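Local atomic coordinates of hypothetical protein yfcE (Escherichia coli, PDB entry 1SU1), a protein that is of unknown function but has the fold of the calcineurin-like phosphoesterase superfamily and carries two zinc ions at neighbouring sites. Residues K27-S32 and E46-S51; A113-V118 and R124-H129. One frame throughout, in Å; residues are numbered along the deposited sequence.

Contact 1 (K27-S32 and E46-S51)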
ATOM      1  N   LYS A  27      -8.636 -21.445 -22.184  1.00 33.56           N
ATOM      2  CA  LYS A  27      -7.501 -22.288 -21.824  1.00 29.83           C
ATOM      3  C   LYS A  27      -6.398 -21.484 -21.144  1.00 22.34           C
ATOM      4  O   LYS A  27      -5.855 -20.555 -21.721  1.00 20.38           O
ATOM      5  CB  LYS A  27      -6.944 -22.990 -23.070  1.00 32.87           C
ATOM      6  CG  LYS A  27      -5.915 -24.068 -22.760  1.00 42.17           C
ATOM      7  CD  LYS A  27      -5.591 -24.914 -23.990  1.00 46.09           C
ATOM      8  CE  LYS A  27      -4.607 -26.024 -23.643  1.00 51.36           C
ATOM      9  NZ  LYS A  27      -4.353 -26.933 -24.799  1.00 54.12           N
ATOM     10  N   LEU A  28      -6.048 -21.861 -19.922  1.00 19.45           N
ATOM     11  CA  LEU A  28      -5.007 -21.145 -19.201  1.00 19.05           C
ATOM     12  C   LEU A  28      -4.003 -22.059 -18.501  1.00 17.45           C
ATOM     13  O   LEU A  28      -4.352 -23.138 -18.035  1.00 16.76           O
ATOM     14  CB  LEU A  28      -5.639 -20.231 -18.144  1.00 18.12           C
ATOM     15  CG  LEU A  28      -6.812 -19.337 -18.553  1.00 18.31           C
ATOM     16  CD1 LEU A  28      -7.507 -18.826 -17.290  1.00 18.75           C
ATOM     17  CD2 LEU A  28      -6.332 -18.209 -19.422  1.00 13.45           C
ATOM     18  N   MET A  29      -2.758 -21.601 -18.421  1.00 17.92           N
ATOM     19  CA  MET A  29      -1.712 -22.334 -17.726  1.00 20.12           C
ATOM     20  C   MET A  29      -1.346 -21.528 -16.475  1.00 18.88           C
ATOM     21  O   MET A  29      -1.276 -20.305 -16.524  1.00 19.93           O
ATOM     22  CB  MET A  29      -0.473 -22.495 -18.611  1.00 20.72           C
ATOM     23  CG  MET A  29       0.642 -23.292 -17.931  1.00 20.80           C
ATOM     24  SD  MET A  29       2.056 -23.650 -19.026  1.00 23.41           S
ATOM     25  CE  MET A  29       3.270 -24.133 -17.810  1.00 20.63           C
ATOM     26  N   PHE A  30      -1.108 -22.224 -15.370  1.00 18.15           N
ATOM     27  CA  PHE A  30      -0.748 -21.599 -14.101  1.00 20.56           C
ATOM     28  C   PHE A  30       0.605 -22.065 -13.577  1.00 21.60           C
ATOM     29  O   PHE A  30       0.920 -23.252 -13.619  1.00 24.80           O
ATOM     30  CB  PHE A  30      -1.786 -21.918 -13.019  1.00 21.10           C
ATOM     31  CG  PHE A  30      -3.193 -21.543 -13.386  1.00 27.54           C
ATOM     32  CD1 PHE A  30      -3.951 -22.368 -14.215  1.00 26.45           C
ATOM     33  CD2 PHE A  30      -3.768 -20.364 -12.898  1.00 25.39           C
ATOM     34  CE1 PHE A  30      -5.266 -22.026 -14.554  1.00 30.76           C
ATOM     35  CE2 PHE A  30      -5.072 -20.014 -13.232  1.00 28.25           C
ATOM     36  CZ  PHE A  30      -5.826 -20.844 -14.059  1.00 27.72           C
ATOM     37  N   ALA A  31       1.390 -21.117 -13.075  1.00 20.09           N
ATOM     38  CA  ALA A  31       2.689 -21.392 -12.478  1.00 20.23           C
ATOM     39  C   ALA A  31       2.731 -20.553 -11.194  1.00 22.41           C
ATOM     40  O   ALA A  31       2.331 -19.386 -11.206  1.00 20.81           O
ATOM     41  CB  ALA A  31       3.806 -20.966 -13.423  1.00 16.02           C
ATOM     42  N   SER A  32       3.219 -21.132 -10.101  1.00 21.26           N
ATOM     43  CA  SER A  32       3.286 -20.410  -8.840  1.00 22.17           C
ATOM     44  C   SER A  32       4.536 -20.729  -8.021  1.00 22.57           C
ATOM     45  O   SER A  32       5.129 -21.794  -8.160  1.00 24.02           O
ATOM     46  CB  SER A  32       2.036 -20.710  -7.996  1.00 24.34           C
ATOM     47  OG  SER A  32       2.038 -19.956  -6.790  1.00 25.21           O
ATOM     48  N   GLU A  46       8.693 -23.929 -21.721  1.00 22.57           N
ATOM     49  CA  GLU A  46       8.629 -24.820 -22.884  1.00 24.49           C
ATOM     50  C   GLU A  46       7.230 -25.430 -22.911  1.00 21.60           C
ATOM     51  O   GLU A  46       6.626 -25.578 -23.973  1.00 19.62           O
ATOM     52  CB  GLU A  46       9.723 -25.907 -22.842  1.00 30.03           C
ATOM     53  CG  GLU A  46       9.387 -27.197 -22.084  1.00 41.18           C
ATOM     54  CD  GLU A  46      10.387 -28.329 -22.365  1.00 43.33           C
ATOM     55  OE1 GLU A  46      11.538 -28.270 -21.877  1.00 41.55           O
ATOM     56  OE2 GLU A  46      10.016 -29.279 -23.086  1.00 49.01           O
ATOM     57  N   LEU A  47       6.697 -25.740 -21.733  1.00 20.92           N
ATOM     58  CA  LEU A  47       5.353 -26.298 -21.644  1.00 21.98           C
ATOM     59  C   LEU A  47       4.323 -25.261 -22.085  1.00 24.10           C
ATOM     60  O   LEU A  47       3.368 -25.588 -22.800  1.00 23.76           O
ATOM     61  CB  LEU A  47       5.058 -26.759 -20.216  1.00 22.67           C
ATOM     62  CG  LEU A  47       5.829 -28.013 -19.780  1.00 25.15           C
ATOM     63  CD1 LEU A  47       5.620 -28.284 -18.309  1.00 24.60           C
ATOM     64  CD2 LEU A  47       5.361 -29.203 -20.611  1.00 25.39           C
ATOM     65  N   PHE A  48       4.525 -24.006 -21.687  1.00 24.27           N
ATOM     66  CA  PHE A  48       3.594 -22.955 -22.074  1.00 22.46           C
ATOM     67  C   PHE A  48       3.539 -22.829 -23.587  1.00 21.43           C
ATOM     68  O   PHE A  48       2.459 -22.761 -24.177  1.00 21.80           O
ATOM     69  CB  PHE A  48       3.996 -21.600 -21.470  1.00 22.89           C
ATOM     70  CG  PHE A  48       3.110 -20.462 -21.909  1.00 21.56           C
ATOM     71  CD1 PHE A  48       1.733 -20.514 -21.688  1.00 22.36           C
ATOM     72  CD2 PHE A  48       3.644 -19.352 -22.553  1.00 25.13           C
ATOM     73  CE1 PHE A  48       0.899 -19.477 -22.106  1.00 23.68           C
ATOM     74  CE2 PHE A  48       2.816 -18.304 -22.975  1.00 25.58           C
ATOM     75  CZ  PHE A  48       1.443 -18.370 -22.751  1.00 22.61           C
ATOM     76  N   ALA A  49       4.708 -22.786 -24.214  1.00 21.98           N
ATOM     77  CA  ALA A  49       4.782 -22.661 -25.670  1.00 23.17           C
ATOM     78  C   ALA A  49       4.084 -23.806 -26.411  1.00 24.51           C
ATOM     79  O   ALA A  49       3.672 -23.637 -27.555  1.00 24.82           O
ATOM     80  CB  ALA A  49       6.239 -22.572 -26.112  1.00 22.17           C
ATOM     81  N   GLN A  50       3.936 -24.959 -25.761  1.00 25.80           N
ATOM     82  CA  GLN A  50       3.297 -26.115 -26.398  1.00 30.22           C
ATOM     83  C   GLN A  50       1.815 -26.256 -26.058  1.00 31.15           C
ATOM     84  O   GLN A  50       1.064 -26.927 -26.779  1.00 31.06           O
ATOM     85  CB  GLN A  50       4.011 -27.412 -25.984  1.00 30.63           C
ATOM     86  CG  GLN A  50       5.519 -27.368 -26.139  1.00 34.59           C
ATOM     87  CD  GLN A  50       6.197 -28.643 -25.670  1.00 36.54           C
ATOM     88  OE1 GLN A  50       5.686 -29.358 -24.805  1.00 34.60           O
ATOM     89  NE2 GLN A  50       7.367 -28.922 -26.228  1.00 38.11           N
ATOM     90  N   SER A  51       1.407 -25.624 -24.958  1.00 28.81           N
ATOM     91  CA  SER A  51       0.034 -25.705 -24.457  1.00 26.49           C
ATOM     92  C   SER A  51      -1.073 -25.140 -25.331  1.00 23.66           C
ATOM     93  O   SER A  51      -2.180 -25.665 -25.344  1.00 22.60           O
ATOM     94  CB  SER A  51      -0.054 -25.006 -23.096  1.00 27.67           C
ATOM     95  OG  SER A  51      -0.020 -23.593 -23.276  1.00 21.21           O
TER
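The first beta-alpha-beta unit of this calcineurin-like phosphoesterase fold, strand 27-31, helix 38-51 and strand 55-58, lays its helix against the sheet, and Met29 and Lys27 of the strand meet Phe48, Leu47 and Ser51 there. Strand and helix segments run almost exactly antiparallel, with their axes 9.5 Å apart. Met29 reaches across this gap as an extended chain, CG anti to the backbone N (chi1 -179°), which brings its SD to 3.5 Å from Phe48 CA. The sulfur lies at the edge of the Phe48 ring, 5.4 Å from the centroid and 80° off the normal, a Met-aromatic contact made beside the ring and not over its face. Beyond it, Met29 CE rests 4.0 Å from Leu47 CB, the two side chains crossing at about a right angle. Tyr182 and Met184 of strand 181-186 also touch Met29. Nearer the start of the strand the contact turns polar. Ser51 OG folds back toward Phe48 O, which accepts hydrogen bonds from both Ser51 OG and Ser51 N. Lys27, stretched out along its whole length, donates a hydrogen bond from NZ to Ser51 O at 2.6 Å, nearly in line with that carbonyl at a C=O...N angle of 166°.

Contact 2 (A113-V118 and R124-H129); sequences APWQQV and RLFLTH. With ZN (zinc ion), chain E.
Arg124 NE meets Gln117 OE1 at 2.8 Å where this antiparallel beta hairpin, strands 115-119 and 124-128, begins its second strand. The donor stands above the amide's carbonyl plane, 35° out of it, and a weak second bond comes from NH2, so one oxygen faces two nitrogens of the guanidinium. Gln117 is bent at chi2 (-80°), which turns its amide back toward the partner strand; its NE2 bonds to Gln116 OE1 of the second subunit, whose strand continues the sheet. Leu125 pairs with Val118 through two backbone bonds, and their side chains lie alongside each other, CB to CB 3.8 Å. On the other face, Gln117 NE2 and Trp115 CB approach the Phe126 ring from the same side, the first at CD1 (3.2 Å), with amide and ring planes 67° apart, the second at CZ (3.7 Å). Pro114 CG lies over the centre of one face of the Trp115 indole. Leu127 forms the next hydrogen-bonded pair, with Gln116, and sends CD1 obliquely to Val118 CG2 on the face that also carries Leu125. Thr128 OG1 approaches Pro114 O to 3.0 Å; a water bridges Pro114 O and His129 N, donating to the carbonyl and accepting from the amide. His129 leaves the hairpin for the metal site it shares with Asp61, Asn97 and His151. Its ND1 is bonded to Leu59 O, which fixes the ring's rotation, and its NE2 binds the zinc ion at 2.2 Å.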
ATOM      1  N   ALA A 113      -0.583  -6.071  -8.816  1.00 18.21           N
ATOM      2  CA  ALA A 113      -1.986  -6.297  -8.463  1.00 20.71           C
ATOM      3  C   ALA A 113      -2.130  -7.432  -7.443  1.00 22.88           C
ATOM      4  O   ALA A 113      -1.555  -8.506  -7.619  1.00 21.90           O
ATOM      5  CB  ALA A 113      -2.799  -6.611  -9.718  1.00 20.56           C
ATOM      6  N   PRO A 114      -2.910  -7.210  -6.364  1.00 21.08           N
ATOM      7  CA  PRO A 114      -3.112  -8.227  -5.325  1.00 17.75           C
ATOM      8  C   PRO A 114      -4.071  -9.357  -5.719  1.00 16.22           C
ATOM      9  O   PRO A 114      -4.076 -10.423  -5.100  1.00 15.10           O
ATOM     10  CB  PRO A 114      -3.618  -7.400  -4.136  1.00 21.04           C
ATOM     11  CG  PRO A 114      -4.449  -6.356  -4.803  1.00 17.44           C
ATOM     12  CD  PRO A 114      -3.588  -5.949  -6.001  1.00 21.47           C
ATOM     13  N   TRP A 115      -4.898  -9.100  -6.729  1.00 15.75           N
ATOM     14  CA  TRP A 115      -5.850 -10.074  -7.248  1.00 16.22           C
ATOM     15  C   TRP A 115      -6.346  -9.626  -8.615  1.00 17.00           C
ATOM     16  O   TRP A 115      -6.190  -8.461  -8.981  1.00 17.74           O
ATOM     17  CB  TRP A 115      -7.039 -10.268  -6.288  1.00 17.55           C
ATOM     18  CG  TRP A 115      -7.593  -8.994  -5.700  1.00 24.01           C
ATOM     19  CD1 TRP A 115      -8.347  -8.038  -6.339  1.00 21.43           C
ATOM     20  CD2 TRP A 115      -7.352  -8.494  -4.378  1.00 21.64           C
ATOM     21  NE1 TRP A 115      -8.584  -6.978  -5.497  1.00 20.20           N
ATOM     22  CE2 TRP A 115      -7.991  -7.230  -4.286  1.00 21.67           C
ATOM     23  CE3 TRP A 115      -6.670  -8.996  -3.259  1.00 18.58           C
ATOM     24  CZ2 TRP A 115      -7.943  -6.447  -3.123  1.00 15.72           C
ATOM     25  CZ3 TRP A 115      -6.625  -8.220  -2.097  1.00 23.65           C
ATOM     26  CH2 TRP A 115      -7.267  -6.958  -2.040  1.00 18.39           C
ATOM     27  N   GLN A 116      -6.895 -10.565  -9.380  1.00 15.84           N
ATOM     28  CA  GLN A 116      -7.440 -10.290 -10.707  1.00 14.04           C
ATOM     29  C   GLN A 116      -8.510 -11.349 -10.960  1.00 14.59           C
ATOM     30  O   GLN A 116      -8.666 -12.275 -10.157  1.00 14.08           O
ATOM     31  CB  GLN A 116      -6.342 -10.302 -11.782  1.00 16.12           C
ATOM     32  CG  GLN A 116      -5.257  -9.252 -11.531  1.00 14.91           C
ATOM     33  CD  GLN A 116      -4.432  -8.890 -12.757  1.00 17.44           C
ATOM     34  OE1 GLN A 116      -4.949  -8.341 -13.729  1.00 21.45           O
ATOM     35  NE2 GLN A 116      -3.136  -9.186 -12.709  1.00 21.65           N
ATOM     36  N   GLN A 117      -9.257 -11.220 -12.052  1.00 16.82           N
ATOM     37  CA  GLN A 117     -10.353 -12.155 -12.306  1.00 18.75           C
ATOM     38  C   GLN A 117     -10.447 -12.764 -13.699  1.00 17.47           C
ATOM     39  O   GLN A 117     -10.003 -12.180 -14.690  1.00 16.17           O
ATOM     40  CB  GLN A 117     -11.698 -11.454 -12.073  1.00 22.13           C
ATOM     41  CG  GLN A 117     -11.747 -10.514 -10.897  1.00 27.90           C
ATOM     42  CD  GLN A 117     -11.924 -11.238  -9.602  1.00 29.91           C
ATOM     43  OE1 GLN A 117     -12.804 -12.087  -9.473  1.00 32.15           O
ATOM     44  NE2 GLN A 117     -11.097 -10.901  -8.619  1.00 34.91           N
ATOM     45  N   VAL A 118     -11.103 -13.919 -13.752  1.00 17.73           N
ATOM     46  CA  VAL A 118     -11.366 -14.609 -15.001  1.00 18.43           C
ATOM     47  C   VAL A 118     -12.851 -14.918 -14.959  1.00 17.34           C
ATOM     48  O   VAL A 118     -13.336 -15.489 -13.985  1.00 18.97           O
ATOM     49  CB  VAL A 118     -10.600 -15.949 -15.117  1.00 19.95           C
ATOM     50  CG1 VAL A 118     -10.963 -16.620 -16.438  1.00 17.92           C
ATOM     51  CG2 VAL A 118      -9.097 -15.710 -15.031  1.00 14.53           C
ATOM     52  N   ARG A 124     -16.877 -17.678 -11.771  1.00 27.31           N
ATOM     53  CA  ARG A 124     -15.827 -16.706 -11.573  1.00 25.71           C
ATOM     54  C   ARG A 124     -14.570 -17.305 -10.924  1.00 24.45           C
ATOM     55  O   ARG A 124     -14.664 -18.037  -9.939  1.00 23.56           O
ATOM     56  CB  ARG A 124     -16.420 -15.603 -10.709  1.00 28.66           C
ATOM     57  CG  ARG A 124     -15.482 -14.569 -10.189  1.00 27.05           C
ATOM     58  CD  ARG A 124     -16.327 -13.474  -9.577  1.00 30.15           C
ATOM     59  NE  ARG A 124     -15.517 -12.504  -8.874  1.00 28.28           N
ATOM     60  CZ  ARG A 124     -15.686 -12.194  -7.601  1.00 27.57           C
ATOM     61  NH1 ARG A 124     -16.641 -12.778  -6.897  1.00 29.17           N
ATOM     62  NH2 ARG A 124     -14.886 -11.314  -7.033  1.00 30.94           N
ATOM     63  N   LEU A 125     -13.399 -17.001 -11.485  1.00 22.98           N
ATOM     64  CA  LEU A 125     -12.132 -17.475 -10.919  1.00 22.53           C
ATOM     65  C   LEU A 125     -11.441 -16.296 -10.239  1.00 19.85           C
ATOM     66  O   LEU A 125     -11.134 -15.303 -10.889  1.00 16.70           O
ATOM     67  CB  LEU A 125     -11.192 -18.024 -12.008  1.00 25.12           C
ATOM     68  CG  LEU A 125     -11.597 -19.192 -12.919  1.00 26.29           C
ATOM     69  CD1 LEU A 125     -10.353 -19.677 -13.667  1.00 29.80           C
ATOM     70  CD2 LEU A 125     -12.175 -20.318 -12.112  1.00 23.00           C
ATOM     71  N   PHE A 126     -11.185 -16.420  -8.941  1.00 19.86           N
ATOM     72  CA  PHE A 126     -10.521 -15.373  -8.179  1.00 18.31           C
ATOM     73  C   PHE A 126      -9.037 -15.710  -8.001  1.00 15.98           C
ATOM     74  O   PHE A 126      -8.692 -16.564  -7.192  1.00 13.79           O
ATOM     75  CB  PHE A 126     -11.197 -15.228  -6.800  1.00 21.21           C
ATOM     76  CG  PHE A 126     -10.748 -14.012  -6.015  1.00 22.59           C
ATOM     77  CD1 PHE A 126     -11.453 -12.811  -6.094  1.00 26.65           C
ATOM     78  CD2 PHE A 126      -9.621 -14.071  -5.204  1.00 24.27           C
ATOM     79  CE1 PHE A 126     -11.045 -11.691  -5.377  1.00 25.82           C
ATOM     80  CE2 PHE A 126      -9.201 -12.950  -4.476  1.00 28.42           C
ATOM     81  CZ  PHE A 126      -9.915 -11.759  -4.564  1.00 28.04           C
ATOM     82  N   LEU A 127      -8.171 -15.003  -8.726  1.00 15.42           N
ATOM     83  CA  LEU A 127      -6.717 -15.220  -8.676  1.00 19.78           C
ATOM     84  C   LEU A 127      -5.981 -14.349  -7.646  1.00 20.33           C
ATOM     85  O   LEU A 127      -5.995 -13.118  -7.742  1.00 18.48           O
ATOM     86  CB  LEU A 127      -6.095 -14.956 -10.066  1.00 15.83           C
ATOM     87  CG  LEU A 127      -6.865 -15.402 -11.318  1.00 21.17           C
ATOM     88  CD1 LEU A 127      -6.142 -14.890 -12.554  1.00 17.70           C
ATOM     89  CD2 LEU A 127      -6.986 -16.929 -11.359  1.00 18.24           C
ATOM     90  N   THR A 128      -5.296 -14.989  -6.698  1.00 20.39           N
ATOM     91  CA  THR A 128      -4.542 -14.270  -5.668  1.00 22.72           C
ATOM     92  C   THR A 128      -3.374 -15.161  -5.200  1.00 22.44           C
ATOM     93  O   THR A 128      -3.421 -16.372  -5.389  1.00 24.39           O
ATOM     94  CB  THR A 128      -5.467 -13.912  -4.460  1.00 21.12           C
ATOM     95  OG1 THR A 128      -4.831 -12.926  -3.639  1.00 20.57           O
ATOM     96  CG2 THR A 128      -5.755 -15.148  -3.620  1.00 17.52           C
ATOM     97  N   HIS A 129      -2.344 -14.573  -4.587  1.00 20.55           N
ATOM     98  CA  HIS A 129      -1.196 -15.353  -4.137  1.00 21.25           C
ATOM     99  C   HIS A 129      -1.474 -16.280  -2.964  1.00 22.79           C
ATOM    100  O   HIS A 129      -1.019 -17.435  -2.949  1.00 21.15           O
ATOM    101  CB  HIS A 129      -0.014 -14.458  -3.762  1.00 20.01           C
ATOM    102  CG  HIS A 129       1.201 -15.226  -3.330  1.00 23.93           C
ATOM    103  ND1 HIS A 129       1.965 -15.973  -4.207  1.00 24.45           N
ATOM    104  CD2 HIS A 129       1.767 -15.396  -2.109  1.00 22.84           C
ATOM    105  CE1 HIS A 129       2.944 -16.564  -3.548  1.00 26.35           C
ATOM    106  NE2 HIS A 129       2.847 -16.230  -2.272  1.00 24.95           N
TER
HETATM  107 ZN    ZN E 301       4.341 -16.841  -0.783  1.00 22.86          ZN
HETATM  108  O   HOH W   1      -1.764 -11.748  -4.061  1.00 12.23           O

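From the N terminus, the chain enters strand 27-31, passes through helix 38-51 and closes contact 1 against that strand before strand 55-58 begins. Contact 2 follows in series, neither enclosing nor crossing contact 1: strand 115-119 turns after a few residues into 124-128 and closes a short hairpin. The first contact fixes a helix to the six-stranded sheet; the second forms the 115-119 border of the five-stranded sheet within the chain. Their centres are about 17 Å apart, yet the two sheets touch, Phe30 CE2 lying 4.1 Å from Leu127 CD2 and Leu28 CD1 4.2 Å from Val118 CG2. Asp33, just after segment 27-32, and His129 bind the two different zinc ions.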